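Local coordinates for endo-alpha-mannosidase (Bacteroides thetaiotaomicron, PDB 4ACY), which probably cleaves internal alpha-mannosidic linkages of N-glycans, as an endo-acting glycoside hydrolase of family GH99 whose core is a TIM barrel, at residues G226-E231 with T255-P260; P92-Y97 with R106-M111; K205-G210 with A240-F245; P65-P70 with R289-N294; D40-F45 with A115-L120. All coordinates share one frame; numbering follows the deposited sequence.

Interaction 1: residues G226-E231 with T255-P260; sequences GLTLKE and TNASTP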
# COMPACT_ATOMS: atom_id res chain seq x y z
N GLY A 226 -11.91 -0.00 4.82
CA GLY A 226 -12.21 -0.91 3.70
C GLY A 226 -11.93 -0.33 2.33
O GLY A 226 -11.92 0.89 2.13
N LEU A 227 -11.63 -1.21 1.37
CA LEU A 227 -11.42 -0.79 -0.01
C LEU A 227 -12.77 -0.59 -0.66
O LEU A 227 -13.62 -1.50 -0.67
CB LEU A 227 -10.61 -1.85 -0.77
CG LEU A 227 -10.25 -1.52 -2.22
CD1 LEU A 227 -9.42 -0.26 -2.28
CD2 LEU A 227 -9.48 -2.69 -2.84
N THR A 228 -12.99 0.62 -1.17
CA THR A 228 -14.20 0.92 -1.91
C THR A 228 -13.86 0.96 -3.39
O THR A 228 -12.80 1.43 -3.76
CB THR A 228 -14.88 2.25 -1.44
OG1 THR A 228 -16.17 2.39 -2.09
CG2 THR A 228 -14.01 3.45 -1.74
N LEU A 229 -14.78 0.44 -4.21
CA LEU A 229 -14.63 0.46 -5.67
C LEU A 229 -15.37 1.61 -6.34
O LEU A 229 -15.00 2.05 -7.42
CB LEU A 229 -15.15 -0.85 -6.26
CG LEU A 229 -14.44 -2.12 -5.83
CD1 LEU A 229 -15.24 -3.29 -6.42
CD2 LEU A 229 -12.99 -2.10 -6.30
N LYS A 230 -16.43 2.09 -5.70
CA LYS A 230 -17.24 3.13 -6.31
C LYS A 230 -18.01 3.93 -5.27
O LYS A 230 -18.43 3.40 -4.23
CB LYS A 230 -18.20 2.53 -7.34
CG LYS A 230 -19.21 1.51 -6.81
CD LYS A 230 -19.90 0.75 -7.96
CE LYS A 230 -19.07 -0.42 -8.43
NZ LYS A 230 -19.47 -0.86 -9.80
N GLU A 231 -18.18 5.21 -5.57
CA GLU A 231 -18.93 6.14 -4.74
C GLU A 231 -20.32 5.61 -4.35
O GLU A 231 -20.79 5.84 -3.23
CB GLU A 231 -19.01 7.48 -5.47
CG GLU A 231 -19.76 8.57 -4.76
CD GLU A 231 -19.26 9.94 -5.13
OE1 GLU A 231 -18.75 10.14 -6.26
OE2 GLU A 231 -19.39 10.83 -4.27
N THR A 255 -10.89 2.17 -11.26
CA THR A 255 -12.20 2.04 -10.65
C THR A 255 -12.81 3.44 -10.51
O THR A 255 -12.11 4.45 -10.63
CB THR A 255 -12.16 1.40 -9.25
OG1 THR A 255 -11.41 2.23 -8.37
CG2 THR A 255 -11.56 -0.02 -9.29
N ASN A 256 -14.11 3.49 -10.26
CA ASN A 256 -14.78 4.75 -9.93
C ASN A 256 -14.10 5.43 -8.73
O ASN A 256 -13.85 6.64 -8.76
CB ASN A 256 -16.27 4.48 -9.65
CG ASN A 256 -17.00 5.70 -9.13
OD1 ASN A 256 -17.01 5.95 -7.93
ND2 ASN A 256 -17.65 6.43 -10.02
N ALA A 257 -13.78 4.65 -7.71
CA ALA A 257 -13.15 5.22 -6.50
C ALA A 257 -11.73 5.75 -6.74
O ALA A 257 -11.27 6.64 -6.00
CB ALA A 257 -13.14 4.20 -5.40
N SER A 258 -11.02 5.21 -7.73
CA SER A 258 -9.66 5.68 -8.05
C SER A 258 -9.66 6.65 -9.21
O SER A 258 -8.68 6.79 -9.92
CB SER A 258 -8.71 4.51 -8.32
OG SER A 258 -9.12 3.76 -9.45
N THR A 259 -10.80 7.32 -9.38
CA THR A 259 -10.95 8.42 -10.32
C THR A 259 -10.94 9.72 -9.50
O THR A 259 -11.90 9.98 -8.77
CB THR A 259 -12.28 8.29 -11.07
OG1 THR A 259 -12.35 7.00 -11.72
CG2 THR A 259 -12.43 9.39 -12.07
N PRO A 260 -9.85 10.51 -9.58
CA PRO A 260 -9.71 11.67 -8.68
C PRO A 260 -10.82 12.72 -8.75
O PRO A 260 -11.08 13.40 -7.75
CB PRO A 260 -8.36 12.27 -9.09
CG PRO A 260 -7.56 11.06 -9.51
CD PRO A 260 -8.56 10.17 -10.23
O HOH W 1 -10.93 1.52 -5.80
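Two direct hydrogen bonds join L229-E231 to N256 and A257, one from main chain to side chain and one between main-chain groups. The amide N of E231 donates to N256 OD1 at 2.7 Å and almost straight (173°), arriving from above the plane of the side-chain amide. Beside it, A257 N donates to L229 O at 2.9 Å. The asparagine brings OD1 to E231 N because its CG stands opposite the backbone N (chi1 173°).

A water supplies the third polar link. It donates to T228 O and accepts from T255 OG1 at 2.7 Å; this hydroxyl in turn receives a bond from S258 OG. T259 OG1 donates to T255 O, bracing the type I turn N256-T259.

Apolar contacts fill in between. N256 CB packs 3.6 Å from K230 CB, T228 CG2 meets A257 CB at 3.8 Å, and the side chains of L229 and T255 cross at about a right angle, L229 CD2 lying 3.9 Å from T255 CG2.

Residues 226-231 run off the end of barrel strand 223-227, paired there with strand 244-246. The turn leads into helix 263-272, whose M266 touches T228, E231 and A257, while W263 NE1 bonds A257 O.

Interaction 2: residues P92-Y97 with R106-M111; sequences PELGTY and RKHIRM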
# COMPACT_ATOMS: atom_id res chain seq x y z
N PRO A 92 15.09 -1.75 -9.52
CA PRO A 92 15.43 -1.02 -8.28
C PRO A 92 16.90 -0.59 -8.17
O PRO A 92 17.81 -1.35 -8.52
CB PRO A 92 15.15 -2.05 -7.18
CG PRO A 92 14.14 -3.01 -7.77
CD PRO A 92 14.62 -3.12 -9.22
N GLU A 93 17.10 0.60 -7.62
CA GLU A 93 18.43 1.03 -7.22
C GLU A 93 19.09 -0.02 -6.32
O GLU A 93 20.30 -0.32 -6.45
CB GLU A 93 18.37 2.38 -6.50
CG GLU A 93 19.77 2.87 -6.13
CD GLU A 93 19.79 4.09 -5.25
OE1 GLU A 93 18.77 4.44 -4.64
OE2 GLU A 93 20.87 4.70 -5.16
N LEU A 94 18.31 -0.61 -5.42
CA LEU A 94 18.83 -1.60 -4.46
C LEU A 94 18.90 -3.03 -5.01
O LEU A 94 19.22 -3.98 -4.29
CB LEU A 94 18.06 -1.52 -3.14
CG LEU A 94 18.15 -0.18 -2.42
CD1 LEU A 94 17.33 -0.22 -1.15
CD2 LEU A 94 19.59 0.18 -2.07
N GLY A 95 18.62 -3.18 -6.30
CA GLY A 95 18.70 -4.46 -6.99
C GLY A 95 17.62 -5.43 -6.56
O GLY A 95 16.54 -5.00 -6.11
N THR A 96 17.91 -6.72 -6.69
CA THR A 96 16.98 -7.78 -6.26
C THR A 96 17.14 -8.00 -4.78
O THR A 96 17.71 -8.99 -4.33
CB THR A 96 17.19 -9.10 -7.05
OG1 THR A 96 18.59 -9.48 -7.04
CG2 THR A 96 16.72 -8.91 -8.47
N TYR A 97 16.65 -7.03 -4.02
CA TYR A 97 16.88 -7.03 -2.59
C TYR A 97 16.01 -7.98 -1.80
O TYR A 97 14.97 -8.44 -2.29
CB TYR A 97 16.74 -5.63 -2.03
CG TYR A 97 15.38 -4.96 -2.19
CD1 TYR A 97 14.31 -5.27 -1.33
CD2 TYR A 97 15.20 -3.94 -3.12
CE1 TYR A 97 13.09 -4.61 -1.44
CE2 TYR A 97 13.99 -3.26 -3.22
CZ TYR A 97 12.94 -3.60 -2.37
OH TYR A 97 11.75 -2.92 -2.48
N ARG A 106 16.83 -0.70 6.84
CA ARG A 106 17.38 0.60 7.24
C ARG A 106 17.31 1.63 6.11
O ARG A 106 16.87 2.76 6.32
CB ARG A 106 18.83 0.47 7.77
CG ARG A 106 19.40 1.80 8.23
CD ARG A 106 20.89 1.73 8.56
NE ARG A 106 21.74 1.57 7.37
CZ ARG A 106 22.02 2.53 6.48
NH1 ARG A 106 21.52 3.75 6.60
NH2 ARG A 106 22.81 2.25 5.45
N LYS A 107 17.72 1.22 4.91
CA LYS A 107 17.68 2.12 3.77
C LYS A 107 16.26 2.55 3.39
O LYS A 107 16.02 3.72 3.06
CB LYS A 107 18.40 1.49 2.58
CG LYS A 107 19.91 1.69 2.65
CD LYS A 107 20.62 0.87 1.60
CE LYS A 107 22.12 1.16 1.65
NZ LYS A 107 22.89 0.05 1.03
N HIS A 108 15.31 1.61 3.45
CA HIS A 108 13.91 1.93 3.14
C HIS A 108 13.33 2.96 4.10
O HIS A 108 12.62 3.89 3.69
CB HIS A 108 13.04 0.67 3.18
CG HIS A 108 13.14 -0.20 1.97
ND1 HIS A 108 13.83 0.15 0.82
CD2 HIS A 108 12.58 -1.41 1.71
CE1 HIS A 108 13.70 -0.81 -0.08
NE2 HIS A 108 12.94 -1.76 0.43
N ILE A 109 13.65 2.80 5.38
CA ILE A 109 13.21 3.75 6.40
C ILE A 109 13.82 5.13 6.12
O ILE A 109 13.13 6.14 6.15
CB ILE A 109 13.56 3.23 7.84
CG1 ILE A 109 12.71 2.00 8.19
CG2 ILE A 109 13.42 4.36 8.87
CD1 ILE A 109 11.18 2.25 8.19
N ARG A 110 15.12 5.16 5.81
CA ARG A 110 15.76 6.43 5.45
C ARG A 110 15.08 7.09 4.24
O ARG A 110 14.97 8.34 4.18
CB ARG A 110 17.26 6.22 5.19
N MSE A 111 14.61 6.27 3.30
CA MSE A 111 13.92 6.79 2.12
C MSE A 111 12.58 7.42 2.49
O MSE A 111 12.17 8.41 1.90
CB MSE A 111 13.74 5.71 1.06
CG MSE A 111 15.06 5.29 0.42
SE MSE A 111 14.85 3.68 -0.64
CE MSE A 111 16.59 3.68 -1.51
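The unusual feature here is a T-shaped pair of Y97 and H108: the edge of the imidazole points at the face of the phenol ring, somewhat offset, with planes at 79° and centroids 4.8 Å apart. The two side chains come from opposite directions, the tyrosine from a loop and the histidine from a helix. The phenol swings into place with its CG between the backbone N and the carbonyl carbon (chi1 60°). Its hydroxyl is held from outside the pair, chiefly by E337 and also by N328, so the ring is fixed at its far end as well as on its face.

L94 carries the apolar half. Its two methyls divide the work: CD1 meets M111 CE at 4.0 Å, the two side chains reaching toward each other tip to tip, and also lies against the histidine ring, while CD2 rests on the aliphatic stem of K107, 3.9 Å from CD. M111 is a selenomethionine in this derivative; its methyl CE also lies 3.9 Å from E93 OE1. A type I turn from P92 to G95, closed by G95 N donating to P92 O, presents E93 and L94 together to the helix, and G95 leaves it with a positive phi of 71°.

K107, H108 and M111 share one side of helix 102-115. I109 turns instead to L138, E141 and V145 of helix 133-145, while H108 also meets the rings of two barrel-end residues, F327, just after strand 322-324, and Y46, at the end of strand 42-46.

Interaction 3: residues K205-G210 with A240-F245; sequences KLFAAG and ACMDGF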
# COMPACT_ATOMS: atom_id res chain seq x y z
N LYS A 205 -20.49 -8.44 12.02
CA LYS A 205 -20.27 -9.35 13.15
C LYS A 205 -18.99 -9.02 13.90
O LYS A 205 -18.87 -9.26 15.11
CB LYS A 205 -20.23 -10.80 12.68
CG LYS A 205 -21.57 -11.28 12.14
CD LYS A 205 -21.44 -12.65 11.52
CE LYS A 205 -22.81 -13.21 11.19
NZ LYS A 205 -22.65 -14.50 10.46
N LEU A 206 -18.02 -8.49 13.16
CA LEU A 206 -16.71 -8.13 13.69
C LEU A 206 -16.63 -6.65 14.11
O LEU A 206 -15.97 -6.33 15.10
CB LEU A 206 -15.64 -8.44 12.63
CG LEU A 206 -14.19 -8.15 13.00
CD1 LEU A 206 -13.80 -9.06 14.16
CD2 LEU A 206 -13.25 -8.38 11.80
N PHE A 207 -17.32 -5.77 13.38
CA PHE A 207 -17.13 -4.33 13.54
C PHE A 207 -18.31 -3.55 14.15
O PHE A 207 -18.14 -2.39 14.53
CB PHE A 207 -16.74 -3.67 12.20
CG PHE A 207 -15.42 -4.14 11.64
CD1 PHE A 207 -14.31 -4.35 12.47
CD2 PHE A 207 -15.28 -4.35 10.26
CE1 PHE A 207 -13.09 -4.77 11.94
CE2 PHE A 207 -14.05 -4.76 9.73
CZ PHE A 207 -12.96 -4.98 10.57
N ALA A 208 -19.50 -4.15 14.22
CA ALA A 208 -20.61 -3.52 14.94
C ALA A 208 -20.39 -3.68 16.44
O ALA A 208 -19.85 -4.69 16.90
CB ALA A 208 -21.95 -4.14 14.54
N ALA A 209 -20.80 -2.68 17.22
CA ALA A 209 -20.66 -2.73 18.68
C ALA A 209 -21.26 -4.02 19.24
O ALA A 209 -20.63 -4.69 20.06
CB ALA A 209 -21.31 -1.50 19.32
N GLY A 210 -22.45 -4.38 18.78
CA GLY A 210 -23.13 -5.59 19.24
C GLY A 210 -22.77 -6.87 18.50
O GLY A 210 -23.31 -7.93 18.81
N ALA A 240 -21.16 -2.28 6.95
CA ALA A 240 -20.08 -3.12 7.46
C ALA A 240 -19.56 -2.63 8.81
O ALA A 240 -18.79 -3.34 9.47
CB ALA A 240 -18.94 -3.19 6.44
N CYS A 241 -19.96 -1.42 9.20
CA CYS A 241 -19.51 -0.78 10.44
C CYS A 241 -18.01 -0.49 10.46
O CYS A 241 -17.38 -0.43 11.52
CB CYS A 241 -19.93 -1.59 11.68
SG CYS A 241 -21.73 -1.64 11.87
N MSE A 242 -17.44 -0.29 9.28
CA MSE A 242 -16.06 0.13 9.18
C MSE A 242 -15.93 1.60 9.51
O MSE A 242 -16.91 2.35 9.46
CB MSE A 242 -15.53 -0.13 7.78
CG MSE A 242 -15.62 -1.55 7.45
SE MSE A 242 -15.35 -1.82 5.56
CE MSE A 242 -14.06 -3.14 5.96
N ASP A 243 -14.71 2.01 9.83
CA ASP A 243 -14.44 3.39 10.23
C ASP A 243 -14.14 4.31 9.07
O ASP A 243 -14.14 5.54 9.22
CB ASP A 243 -13.29 3.40 11.23
CG ASP A 243 -13.60 2.56 12.42
OD1 ASP A 243 -14.31 3.07 13.32
OD2 ASP A 243 -13.20 1.38 12.45
N GLY A 244 -13.84 3.72 7.92
CA GLY A 244 -13.53 4.52 6.76
C GLY A 244 -13.26 3.69 5.53
O GLY A 244 -13.51 2.48 5.50
N PHE A 245 -12.74 4.36 4.51
CA PHE A 245 -12.51 3.72 3.21
C PHE A 245 -11.32 4.29 2.47
O PHE A 245 -10.99 5.46 2.62
CB PHE A 245 -13.77 3.82 2.32
CG PHE A 245 -14.29 5.21 2.14
CD1 PHE A 245 -15.13 5.78 3.10
CD2 PHE A 245 -13.98 5.94 0.99
CE1 PHE A 245 -15.63 7.09 2.92
CE2 PHE A 245 -14.48 7.24 0.81
CZ PHE A 245 -15.31 7.81 1.78
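The ring of F207 has A240 O at its edge, in the ring plane and 3.7 Å from CD2, and L206 CG over one face, offset toward the rim. The ring also stacks with that of F224. M242 crosses the phenylalanine side chain at a slant, its CG 4.0 Å from F207 CD2 and its methyl CE 4.1 Å from F207 CE2. A bend at the selenium (chi3 130°) lets this selenomethionine follow the same side of the ring with both ends of its chain.

Behind the ring, F207 CB rests against two backbone oxygens, A240 O and C241 O, each 3.4 Å away. C241 answers from the other direction: its CB lies 3.5 Å from F207 O, and with SG opposite its own carbonyl carbon (chi1 -65°) the sulfur turns onto A208, 3.7 Å from that residue's CB. An alanine in place of F207 would keep the CB against the two carbonyl oxygens but would probably open a gap beside M242 and leave F224 without its stacking partner.

No hydrogen bond runs directly between the segments; R216 bridges them, with NE on F207 O and NH2 on C241 O, and its NH2 also forms a salt bridge with D243.

Two helix ends meet here. A208 is where the chain leaves helix 200-207, and C241, with the positive phi of a Schellman motif, follows helix 235-239. From C241 the chain runs on into barrel strand 244-246, whose G244 pairs with G226 of the adjacent strand 223-227.

Interaction 4: residues P65-P70 with R289-N294; sequences PIALAP and RIRPWN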
# COMPACT_ATOMS: atom_id res chain seq x y z
N PRO A 65 5.22 -15.43 -11.50
CA PRO A 65 4.54 -15.95 -12.68
C PRO A 65 4.06 -14.82 -13.60
O PRO A 65 3.97 -13.66 -13.18
CB PRO A 65 3.32 -16.71 -12.11
CG PRO A 65 3.50 -16.81 -10.68
CD PRO A 65 4.57 -15.82 -10.24
N ILE A 66 3.77 -15.17 -14.85
CA ILE A 66 3.18 -14.25 -15.80
C ILE A 66 1.70 -14.63 -15.95
O ILE A 66 1.39 -15.75 -16.36
CB ILE A 66 3.88 -14.33 -17.18
CG1 ILE A 66 5.38 -14.04 -17.05
CG2 ILE A 66 3.26 -13.34 -18.15
CD1 ILE A 66 6.16 -14.27 -18.34
N ALA A 67 0.79 -13.70 -15.62
CA ALA A 67 -0.65 -14.02 -15.50
C ALA A 67 -1.35 -14.09 -16.84
O ALA A 67 -1.04 -13.31 -17.75
CB ALA A 67 -1.34 -12.98 -14.61
N LEU A 68 -2.32 -15.01 -16.96
CA LEU A 68 -3.17 -15.09 -18.14
C LEU A 68 -4.18 -13.94 -18.18
O LEU A 68 -4.61 -13.44 -17.13
CB LEU A 68 -3.92 -16.43 -18.14
CG LEU A 68 -3.05 -17.70 -18.26
CD1 LEU A 68 -3.89 -18.93 -17.92
CD2 LEU A 68 -2.45 -17.80 -19.66
N ALA A 69 -4.54 -13.53 -19.40
CA ALA A 69 -5.61 -12.55 -19.62
C ALA A 69 -6.91 -13.08 -19.03
O ALA A 69 -7.14 -14.30 -19.04
CB ALA A 69 -5.78 -12.23 -21.10
N PRO A 70 -7.74 -12.18 -18.47
CA PRO A 70 -8.98 -12.65 -17.87
C PRO A 70 -9.83 -13.40 -18.88
O PRO A 70 -10.08 -12.90 -19.99
CB PRO A 70 -9.69 -11.36 -17.40
CG PRO A 70 -8.97 -10.20 -18.10
CD PRO A 70 -7.57 -10.71 -18.37
N ARG A 289 5.07 -6.61 -17.49
CA ARG A 289 5.91 -7.80 -17.36
C ARG A 289 5.12 -8.96 -16.74
O ARG A 289 5.15 -10.09 -17.25
CB ARG A 289 7.20 -7.49 -16.59
CG ARG A 289 8.15 -6.56 -17.35
CD ARG A 289 9.15 -7.37 -18.17
NE ARG A 289 10.38 -7.59 -17.43
CZ ARG A 289 11.32 -8.46 -17.77
NH1 ARG A 289 11.18 -9.23 -18.85
NH2 ARG A 289 12.40 -8.58 -17.02
N ILE A 290 4.41 -8.68 -15.64
CA ILE A 290 3.64 -9.73 -14.96
C ILE A 290 2.24 -9.92 -15.56
O ILE A 290 1.66 -11.00 -15.38
CB ILE A 290 3.56 -9.54 -13.42
CG1 ILE A 290 2.82 -8.26 -13.01
CG2 ILE A 290 4.96 -9.58 -12.79
CD1 ILE A 290 1.98 -8.46 -11.73
N ARG A 291 1.72 -8.91 -16.26
CA ARG A 291 0.39 -8.97 -16.91
C ARG A 291 0.43 -8.37 -18.32
O ARG A 291 -0.03 -7.25 -18.55
CB ARG A 291 -0.68 -8.26 -16.05
CG ARG A 291 -0.82 -8.79 -14.64
CD ARG A 291 -1.86 -8.02 -13.85
NE ARG A 291 -2.00 -8.53 -12.49
CZ ARG A 291 -1.80 -7.81 -11.38
NH1 ARG A 291 -1.44 -6.52 -11.47
NH2 ARG A 291 -1.98 -8.37 -10.19
N PRO A 292 0.96 -9.13 -19.30
CA PRO A 292 1.28 -8.55 -20.62
C PRO A 292 0.06 -7.98 -21.34
O PRO A 292 0.21 -7.11 -22.19
CB PRO A 292 1.86 -9.73 -21.41
CG PRO A 292 2.28 -10.74 -20.40
CD PRO A 292 1.52 -10.49 -19.12
N TRP A 293 -1.12 -8.50 -20.99
CA TRP A 293 -2.41 -8.13 -21.58
C TRP A 293 -3.00 -6.85 -20.97
O TRP A 293 -4.04 -6.35 -21.44
CB TRP A 293 -3.41 -9.29 -21.39
CG TRP A 293 -3.35 -9.80 -19.98
CD1 TRP A 293 -2.55 -10.81 -19.51
CD2 TRP A 293 -4.03 -9.26 -18.84
NE1 TRP A 293 -2.71 -10.95 -18.16
CE2 TRP A 293 -3.62 -10.01 -17.72
CE3 TRP A 293 -4.97 -8.24 -18.67
CZ2 TRP A 293 -4.11 -9.77 -16.43
CZ3 TRP A 293 -5.46 -7.99 -17.40
CH2 TRP A 293 -5.03 -8.75 -16.29
N ASN A 294 -2.34 -6.31 -19.94
CA ASN A 294 -2.95 -5.25 -19.11
C ASN A 294 -2.48 -3.84 -19.45
O ASN A 294 -2.50 -2.95 -18.59
CB ASN A 294 -2.72 -5.54 -17.62
CG ASN A 294 -3.69 -4.79 -16.70
OD1 ASN A 294 -4.81 -4.43 -17.08
ND2 ASN A 294 -3.25 -4.55 -15.47
O HOH W 2 1.09 -11.94 -12.65
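A67 uses both of its backbone polar groups to hold the loop 289-294. Its N donates to I290 O at 2.8 Å, nearly along the C=O axis, and its carbonyl oxygen accepts from W293 NE1 at 2.9 Å. The second bond is bent (140° at the hydrogen): A67 O lies in the indole plane, yet the indole nitrogen stands well above the plane of the carbonyl. I290 O takes a second donor, a water at 2.9 Å that also reaches P65 O weakly.

The indole is sandwiched. Over one face A69 CA sits 3.4 Å from the centroid of the five-membered ring and P70 CD 3.6 Å from that of the six-membered ring, both CH-pi contacts; R291 CB and N294 CB lie on the opposite face. A phenylalanine in place of W293 would probably leave A67 O without this donor and the ring freer to turn. Earlier in both segments, I66 CG2 presses closely on P292 CD (3.5 Å).

The polar end of R291 binds beyond the contact, to D287 and E332. Residues 65-66 end a strand paired antiparallel with strand 77-79. The other segment belongs to the long connection from barrel strand 276-281 to helix 305-316.

Interaction 5: residues D40-F45 with A115-L120; sequences DHTISF and ANVGVL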
# COMPACT_ATOMS: atom_id res chain seq x y z
N ASP A 40 2.58 12.29 10.04
CA ASP A 40 1.89 11.14 10.58
C ASP A 40 0.48 10.93 10.02
O ASP A 40 -0.26 10.12 10.54
CB ASP A 40 1.87 11.16 12.12
CG ASP A 40 1.19 12.39 12.68
OD1 ASP A 40 0.44 13.07 11.96
OD2 ASP A 40 1.44 12.70 13.87
N HIS A 41 0.13 11.64 8.95
CA HIS A 41 -1.15 11.42 8.27
C HIS A 41 -0.91 11.01 6.82
O HIS A 41 -1.83 11.05 6.01
CB HIS A 41 -2.03 12.68 8.33
CG HIS A 41 -2.83 12.80 9.59
ND1 HIS A 41 -2.25 12.90 10.84
CD2 HIS A 41 -4.16 12.86 9.80
CE1 HIS A 41 -3.19 12.99 11.76
NE2 HIS A 41 -4.36 12.96 11.15
N THR A 42 0.32 10.62 6.51
CA THR A 42 0.69 10.16 5.16
C THR A 42 1.21 8.75 5.29
O THR A 42 2.11 8.50 6.08
CB THR A 42 1.77 11.06 4.55
OG1 THR A 42 1.29 12.41 4.51
CG2 THR A 42 2.13 10.61 3.12
N ILE A 43 0.62 7.83 4.51
CA ILE A 43 0.85 6.42 4.73
C ILE A 43 1.26 5.74 3.42
O ILE A 43 0.50 5.75 2.47
CB ILE A 43 -0.43 5.72 5.26
CG1 ILE A 43 -0.95 6.45 6.53
CG2 ILE A 43 -0.13 4.28 5.59
CD1 ILE A 43 -2.41 6.12 6.90
N SER A 44 2.45 5.18 3.36
CA SER A 44 2.86 4.48 2.14
C SER A 44 2.37 3.04 2.18
O SER A 44 2.26 2.44 3.25
CB SER A 44 4.38 4.49 1.96
OG SER A 44 5.02 3.66 2.94
N PHE A 45 2.12 2.47 1.01
CA PHE A 45 1.89 1.02 0.96
C PHE A 45 3.23 0.28 0.75
O PHE A 45 3.91 0.45 -0.28
CB PHE A 45 0.80 0.65 -0.06
CG PHE A 45 -0.58 1.04 0.41
CD1 PHE A 45 -1.10 0.48 1.60
CD2 PHE A 45 -1.34 1.98 -0.28
CE1 PHE A 45 -2.37 0.87 2.08
CE2 PHE A 45 -2.62 2.35 0.19
CZ PHE A 45 -3.12 1.81 1.37
N ALA A 115 11.26 11.27 2.04
CA ALA A 115 9.94 11.59 1.47
C ALA A 115 9.00 12.29 2.45
O ALA A 115 7.89 12.72 2.07
CB ALA A 115 9.27 10.32 0.92
N ASN A 116 9.43 12.42 3.71
CA ASN A 116 8.62 12.99 4.80
C ASN A 116 7.37 12.15 5.11
O ASN A 116 6.40 12.66 5.67
CB ASN A 116 8.18 14.43 4.51
CG ASN A 116 9.33 15.42 4.56
OD1 ASN A 116 9.15 16.61 4.28
ND2 ASN A 116 10.51 14.95 4.92
N VAL A 117 7.42 10.87 4.76
CA VAL A 117 6.29 9.96 4.99
C VAL A 117 6.52 9.26 6.33
O VAL A 117 7.47 8.51 6.49
CB VAL A 117 6.16 8.93 3.83
CG1 VAL A 117 5.09 7.85 4.15
CG2 VAL A 117 5.85 9.63 2.49
N GLY A 118 5.66 9.54 7.31
CA GLY A 118 5.86 9.01 8.66
C GLY A 118 5.25 7.65 8.98
O GLY A 118 5.47 7.11 10.06
N VAL A 119 4.50 7.09 8.03
CA VAL A 119 3.80 5.82 8.27
C VAL A 119 3.91 4.90 7.07
O VAL A 119 3.75 5.33 5.94
CB VAL A 119 2.29 6.04 8.51
CG1 VAL A 119 1.67 4.81 9.20
CG2 VAL A 119 2.05 7.30 9.33
N LEU A 120 4.20 3.63 7.35
CA LEU A 120 4.27 2.57 6.33
C LEU A 120 3.14 1.61 6.69
O LEU A 120 2.99 1.26 7.87
CB LEU A 120 5.62 1.83 6.42
CG LEU A 120 6.97 2.51 6.10
CD1 LEU A 120 7.35 3.62 7.08
CD2 LEU A 120 8.06 1.45 6.11
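V119 O is approached by two donors from one strand. S44 N makes the shorter bond to V119 O at 2.9 Å, fairly straight (162°), and I43 CA adds a weaker C-H contact to V119 O at 3.3 Å. Upstream, V119 N reaches T42 O in a bond that is long and weak (3.4 Å).

I43 bridges V119 and S44 bridges L120, in parallel register. On the face that carries I43 and V119 their side chains lie side by side and point the same way, I43 CG1 3.8 Å from V119 CB. On the other face S44 OG sits 3.6 Å from L120 CA. These are the first two neighbours of the eight-stranded TIM barrel, joined through helix 102-115 in a beta-alpha-beta crossover; a Schellman motif at N116 ends that helix just before the second strand.

Earlier in both segments, T42 and V117 cross at about a right angle, CG2 to CG2 at 3.9 Å. V117 CG1 stands opposite its backbone N (chi1 173°), which brings it to 3.6 Å from T42 O. T42 OG1 itself bonds D39. Where the chain turns its corner ahead of the strand, H41 ND1 donates to D40 OD1, and D40 O lies near V119 CG2 while accepting from Y182.

One closed parallel sheet organises most of these contacts. Interaction 5 joins its first two strands, while interactions 1 and 3 lie at strands 223-227 and 244-246, neighbours in the same barrel; these two touch, T228 CG2 packing on F245 CD2 at 3.7 Å, and their segments alternate along the chain. Interaction 2 is nested within the loop closed by interaction 5 and touches it through I109 CD1 and L120 CD2, 3.8 Å apart. Interaction 4 lies away from the sheet, its centre about 30 Å from that of interaction 5, and ties an early hairpin to a late loop 219 residues on. Long connections are thus fastened to each other or to helices around a compact barrel, within one family 99 region.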